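Local coordinates for protein phytase (Debaryomyces castellii, PDB 2GFI) that removes phosphate from phytate as a 3-phytase of the histidine acid phosphatase family, at residues E378-G383 / Y387-I392; V396-K401 / P406-N411. All coordinates share one frame; numbering follows the deposited sequence.

Contact 1: residues E378-G383 / Y387-I392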
loop_
_atom_site.group_PDB
_atom_site.type_symbol
_atom_site.label_atom_id
_atom_site.label_comp_id
_atom_site.label_asym_id
_atom_site.label_seq_id
_atom_site.Cartn_x
_atom_site.Cartn_y
_atom_site.Cartn_z
ATOM N N GLU A 378 14.061 24.404 8.924
ATOM C CA GLU A 378 13.635 25.242 7.810
ATOM C C GLU A 378 13.372 26.598 8.397
ATOM O O GLU A 378 12.825 26.691 9.475
ATOM C CB GLU A 378 12.312 24.775 7.184
ATOM C CG GLU A 378 12.272 23.306 6.864
ATOM C CD GLU A 378 10.965 22.849 6.268
ATOM O OE1 GLU A 378 9.887 23.192 6.808
ATOM O OE2 GLU A 378 11.043 22.133 5.261
ATOM N N LYS A 379 13.727 27.639 7.658
ATOM C CA LYS A 379 13.453 28.998 8.052
ATOM C C LYS A 379 12.753 29.594 6.869
ATOM O O LYS A 379 13.229 29.488 5.759
ATOM C CB LYS A 379 14.756 29.760 8.326
ATOM C CG LYS A 379 14.534 31.231 8.668
ATOM C CD LYS A 379 15.833 31.970 8.659
ATOM C CE LYS A 379 15.593 33.464 8.825
ATOM N NZ LYS A 379 16.869 34.153 9.140
ATOM N N TYR A 380 11.606 30.206 7.101
ATOM C CA TYR A 380 10.885 30.822 6.010
ATOM C C TYR A 380 10.150 32.065 6.461
ATOM O O TYR A 380 9.803 32.225 7.641
ATOM C CB TYR A 380 9.893 29.833 5.347
ATOM C CG TYR A 380 9.006 29.042 6.300
ATOM C CD1 TYR A 380 7.965 29.659 7.011
ATOM C CD2 TYR A 380 9.209 27.667 6.470
ATOM C CE1 TYR A 380 7.166 28.924 7.891
ATOM C CE2 TYR A 380 8.417 26.916 7.296
ATOM C CZ TYR A 380 7.392 27.533 8.013
ATOM O OH TYR A 380 6.605 26.762 8.839
ATOM N N ALA A 381 9.897 32.926 5.492
ATOM C CA ALA A 381 9.295 34.222 5.737
ATOM C C ALA A 381 7.826 34.130 5.423
ATOM O O ALA A 381 7.422 33.662 4.354
ATOM C CB ALA A 381 9.964 35.315 4.848
ATOM N N CYS A 382 7.020 34.617 6.335
ATOM C CA CYS A 382 5.610 34.724 6.062
ATOM C C CYS A 382 5.276 36.151 6.428
ATOM O O CYS A 382 5.381 36.527 7.605
ATOM C CB CYS A 382 4.823 33.749 6.930
ATOM S SG CYS A 382 3.052 33.982 6.731
ATOM N N GLY A 383 4.910 36.953 5.429
ATOM C CA GLY A 383 4.746 38.389 5.662
ATOM C C GLY A 383 6.047 39.053 6.091
ATOM O O GLY A 383 7.076 38.885 5.451
ATOM N N TYR A 387 10.077 32.589 10.309
ATOM C CA TYR A 387 9.688 31.435 11.108
ATOM C C TYR A 387 10.695 30.317 10.941
ATOM O O TYR A 387 11.311 30.156 9.888
ATOM C CB TYR A 387 8.293 30.975 10.725
ATOM C CG TYR A 387 7.283 32.035 11.039
ATOM C CD1 TYR A 387 6.684 32.100 12.293
ATOM C CD2 TYR A 387 6.959 33.008 10.090
ATOM C CE1 TYR A 387 5.777 33.099 12.587
ATOM C CE2 TYR A 387 6.054 33.995 10.365
ATOM C CZ TYR A 387 5.477 34.050 11.609
ATOM O OH TYR A 387 4.580 35.045 11.882
ATOM N N VAL A 388 10.848 29.560 12.013
ATOM C CA VAL A 388 11.770 28.452 12.073
ATOM C C VAL A 388 10.960 27.208 12.479
ATOM O O VAL A 388 10.056 27.292 13.289
ATOM C CB VAL A 388 12.903 28.797 13.085
ATOM C CG1 VAL A 388 13.694 27.605 13.440
ATOM C CG2 VAL A 388 13.842 29.856 12.472
ATOM N N ARG A 389 11.250 26.060 11.887
ATOM C CA ARG A 389 10.687 24.828 12.420
ATOM C C ARG A 389 11.611 23.659 12.132
ATOM O O ARG A 389 12.477 23.733 11.255
ATOM C CB ARG A 389 9.272 24.561 11.871
ATOM C CG ARG A 389 9.248 24.133 10.436
ATOM C CD ARG A 389 7.877 23.726 9.975
ATOM N NE ARG A 389 7.898 23.412 8.565
ATOM C CZ ARG A 389 6.814 23.148 7.860
ATOM N NH1 ARG A 389 5.614 23.192 8.459
ATOM N NH2 ARG A 389 6.919 22.868 6.555
ATOM N N TYR A 390 11.402 22.586 12.885
ATOM C CA TYR A 390 12.166 21.358 12.752
ATOM C C TYR A 390 11.418 20.282 11.974
ATOM O O TYR A 390 10.242 20.053 12.214
ATOM C CB TYR A 390 12.447 20.821 14.133
ATOM C CG TYR A 390 13.572 21.524 14.815
ATOM C CD1 TYR A 390 14.884 21.039 14.703
ATOM C CD2 TYR A 390 13.345 22.686 15.574
ATOM C CE1 TYR A 390 15.921 21.676 15.338
ATOM C CE2 TYR A 390 14.403 23.339 16.215
ATOM C CZ TYR A 390 15.673 22.832 16.080
ATOM O OH TYR A 390 16.720 23.463 16.705
ATOM N N VAL A 391 12.126 19.611 11.065
ATOM C CA VAL A 391 11.617 18.439 10.384
ATOM C C VAL A 391 12.623 17.326 10.711
ATOM O O VAL A 391 13.768 17.329 10.223
ATOM C CB VAL A 391 11.482 18.680 8.845
ATOM C CG1 VAL A 391 10.583 17.650 8.209
ATOM C CG2 VAL A 391 10.921 20.089 8.540
ATOM N N ILE A 392 12.202 16.391 11.575
ATOM C CA ILE A 392 13.045 15.305 12.022
ATOM C C ILE A 392 12.559 14.069 11.291
ATOM O O ILE A 392 11.389 13.671 11.395
ATOM C CB ILE A 392 12.868 15.103 13.498
ATOM C CG1 ILE A 392 12.944 16.437 14.257
ATOM C CG2 ILE A 392 13.841 13.990 14.011
ATOM C CD1 ILE A 392 14.189 17.283 13.906
HETATM O O HOH W 1 3.946 36.713 9.705
#
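E378 and R389 meet as a directly paired couple, their side chains running side by side away from the two backbones. They form a side-on salt bridge in which NE and NH2 of R389 both donate to OE1 of E378. NE lies 2.7 Å from OE1 of E378 and approaches it nearly along the C-O axis, while NH2 of R389 reaches the syn lone pair of the same OE1 at 3.0 Å, a more bent bond. Carboxylate and guanidinium are nearly coplanar, 23° between planes, and OE1 lies in the guanidinium plane. CG2 of V391 packs against the E378 carboxylate, 3.6 Å from CD. Y380 OH stands over one face of the guanidinium, whose plane is almost perpendicular to the Y380 ring (87°). That ring owes its place to a CG set between backbone N and carbonyl carbon (chi1 47°), which turns it toward the partner strand, with CE1 3.7 Å from CB of Y387. The Y387 ring in turn meets CB of C382, while a water joins Y387 OH to the C382 carbonyl. On the face opposite E378, Y380 and R389, CG of K379 lies near CG2 of V388. Beneath the side chains, paired backbone bonds link E378 with R389 and Y380 with Y387, flanking the non-hydrogen-bonded pair K379-V388. Farther out, E378 OE2 is held by K147 and Y148, R389 NH2 by the D54 carbonyl, Y380 OH by the P406 carbonyl, and K379 NZ by the L317 carbonyl. The ladder is that of an antiparallel beta hairpin, strands 374-382 and 385-392 of the histidine phosphatase domain's mixed sheet.

Contact 2: residues V396-K401 / P406-N411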
loop_
_atom_site.group_PDB
_atom_site.type_symbol
_atom_site.label_atom_id
_atom_site.label_comp_id
_atom_site.label_asym_id
_atom_site.label_seq_id
_atom_site.Cartn_x
_atom_site.Cartn_y
_atom_site.Cartn_z
ATOM N N VAL A 396 7.365 17.196 10.657
ATOM C CA VAL A 396 7.527 18.458 11.359
ATOM C C VAL A 396 7.330 18.116 12.801
ATOM O O VAL A 396 6.353 17.454 13.151
ATOM C CB VAL A 396 6.508 19.539 10.933
ATOM C CG1 VAL A 396 6.645 20.779 11.832
ATOM C CG2 VAL A 396 6.637 19.874 9.416
ATOM N N ILE A 397 8.275 18.531 13.632
ATOM C CA ILE A 397 8.142 18.423 15.086
ATOM C C ILE A 397 8.089 19.821 15.669
ATOM O O ILE A 397 9.135 20.452 15.831
ATOM C CB ILE A 397 9.320 17.613 15.698
ATOM C CG1 ILE A 397 9.535 16.281 14.939
ATOM C CG2 ILE A 397 9.136 17.428 17.212
ATOM C CD1 ILE A 397 8.394 15.228 15.050
ATOM N N PRO A 398 6.892 20.334 15.961
ATOM C CA PRO A 398 6.790 21.666 16.515
ATOM C C PRO A 398 7.487 21.793 17.885
ATOM O O PRO A 398 7.571 20.821 18.646
ATOM C CB PRO A 398 5.274 21.891 16.628
ATOM C CG PRO A 398 4.674 20.965 15.583
ATOM C CD PRO A 398 5.558 19.724 15.751
ATOM N N ILE A 399 8.023 22.985 18.155
ATOM C CA ILE A 399 8.589 23.276 19.442
ATOM C C ILE A 399 7.445 23.567 20.370
ATOM O O ILE A 399 6.576 24.353 20.046
ATOM C CB ILE A 399 9.511 24.491 19.378
ATOM C CG1 ILE A 399 10.621 24.254 18.373
ATOM C CG2 ILE A 399 10.030 24.805 20.774
ATOM C CD1 ILE A 399 11.359 25.503 18.015
ATOM N N LYS A 400 7.448 22.915 21.521
ATOM C CA LYS A 400 6.447 23.139 22.530
ATOM C C LYS A 400 6.308 24.632 22.858
ATOM O O LYS A 400 7.283 25.307 23.270
ATOM C CB LYS A 400 6.812 22.349 23.780
ATOM C CG LYS A 400 5.742 22.374 24.847
ATOM C CD LYS A 400 6.264 21.665 26.088
ATOM C CE LYS A 400 5.397 22.002 27.277
ATOM N NZ LYS A 400 5.772 21.163 28.460
ATOM N N LYS A 401 5.086 25.125 22.691
ATOM C CA LYS A 401 4.728 26.488 23.009
ATOM C C LYS A 401 5.419 27.461 22.071
ATOM O O LYS A 401 5.361 28.667 22.303
ATOM C CB LYS A 401 5.084 26.848 24.447
ATOM C CG LYS A 401 4.422 25.958 25.466
ATOM C CD LYS A 401 4.468 26.594 26.880
ATOM C CE LYS A 401 4.019 25.577 27.950
ATOM N NZ LYS A 401 3.786 26.241 29.290
ATOM N N PRO A 406 3.001 29.868 10.940
ATOM C CA PRO A 406 2.504 28.992 9.865
ATOM C C PRO A 406 3.283 27.667 9.809
ATOM O O PRO A 406 4.489 27.661 10.047
ATOM C CB PRO A 406 2.770 29.807 8.592
ATOM C CG PRO A 406 2.890 31.223 9.078
ATOM C CD PRO A 406 3.528 31.147 10.424
ATOM N N GLY A 407 2.594 26.562 9.534
ATOM C CA GLY A 407 3.209 25.231 9.529
ATOM C C GLY A 407 3.699 24.838 10.919
ATOM O O GLY A 407 4.651 24.074 11.034
ATOM N N PHE A 408 3.054 25.376 11.959
ATOM C CA PHE A 408 3.432 25.175 13.374
ATOM C C PHE A 408 4.873 25.530 13.709
ATOM O O PHE A 408 5.558 24.847 14.493
ATOM C CB PHE A 408 3.069 23.770 13.865
ATOM C CG PHE A 408 1.616 23.486 13.770
ATOM C CD1 PHE A 408 0.723 24.043 14.696
ATOM C CD2 PHE A 408 1.126 22.667 12.761
ATOM C CE1 PHE A 408 -0.660 23.785 14.597
ATOM C CE2 PHE A 408 -0.237 22.380 12.656
ATOM C CZ PHE A 408 -1.131 22.953 13.572
ATOM N N SER A 409 5.302 26.645 13.110
ATOM C CA SER A 409 6.656 27.129 13.217
ATOM C C SER A 409 6.801 28.148 14.349
ATOM O O SER A 409 5.826 28.613 14.938
ATOM C CB SER A 409 7.052 27.755 11.883
ATOM O OG SER A 409 6.134 28.787 11.538
ATOM N N CYS A 410 8.043 28.491 14.639
ATOM C CA CYS A 410 8.383 29.404 15.699
ATOM C C CYS A 410 8.946 30.707 15.101
ATOM O O CYS A 410 9.918 30.645 14.327
ATOM C CB CYS A 410 9.454 28.755 16.542
ATOM S SG CYS A 410 9.807 29.669 18.020
ATOM N N ASN A 411 8.346 31.859 15.437
ATOM C CA ASN A 411 8.904 33.149 15.013
ATOM C C ASN A 411 10.366 33.187 15.419
ATOM O O ASN A 411 10.711 32.849 16.547
ATOM C CB ASN A 411 8.163 34.324 15.675
ATOM C CG ASN A 411 8.432 35.662 14.984
ATOM O OD1 ASN A 411 9.574 36.104 14.863
ATOM N ND2 ASN A 411 7.366 36.317 14.537
HETATM O O HOH W 2 7.746 24.907 16.001
#
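The loop between the short strands 395-397 and 410-411 is tied by the C402-C410 disulfide, and across it P398 meets F408: CG of the proline lies 3.7 Å from CB of F408, the two side chains side by side and pointing the same way. The proline ring thus touches the base of the phenylalanine, and its CB also lies 3.7 Å from the F408 carbonyl oxygen. No direct hydrogen bond crosses between the segments. A water bridges them instead, accepting from I399 N at 2.9 Å and donating to F408 O at 2.7 Å. Beyond it, CD1 of I399 comes 4.0 Å from CB of C410. With CG1 beside its backbone N (chi1 -58°) and the chain extended beyond, I399 brings this methyl up to the cysteine. At the other end, CG1 of V396 approaches the G407 carbonyl. The turn at F408 and S409 forms a G1 beta bulge. F408 and F359 of the second subunit make an edge-to-face ring pair, and E278 of that subunit accepts a hydrogen bond from G407 N. I399 and C410 lie against Y415 of helix 412-423, while C410 and I397 bond through their backbones to strand 385-392.

How the contacts relate
Contact 1 and contact 2 lie in series along the chain, their centres about 8 Å apart, and strand 385-392 belongs to the first while pairing with both short strands of the second. The V388 carbonyl O is 2.7 Å from C410 N, and Y380 OH is 2.6 Å from the P406 carbonyl O, both probable hydrogen bonds. R389 NH1 also bonds to the G407 carbonyl, a third tie from contact 1 to the loop of contact 2. Packing is close as well, with Y387 CB 3.2 Å from S409 OG. Both contacts lie away from the predicted catalytic residues H70 and D333. No other chain of the assembly touches contact 1, in contrast to contact 2.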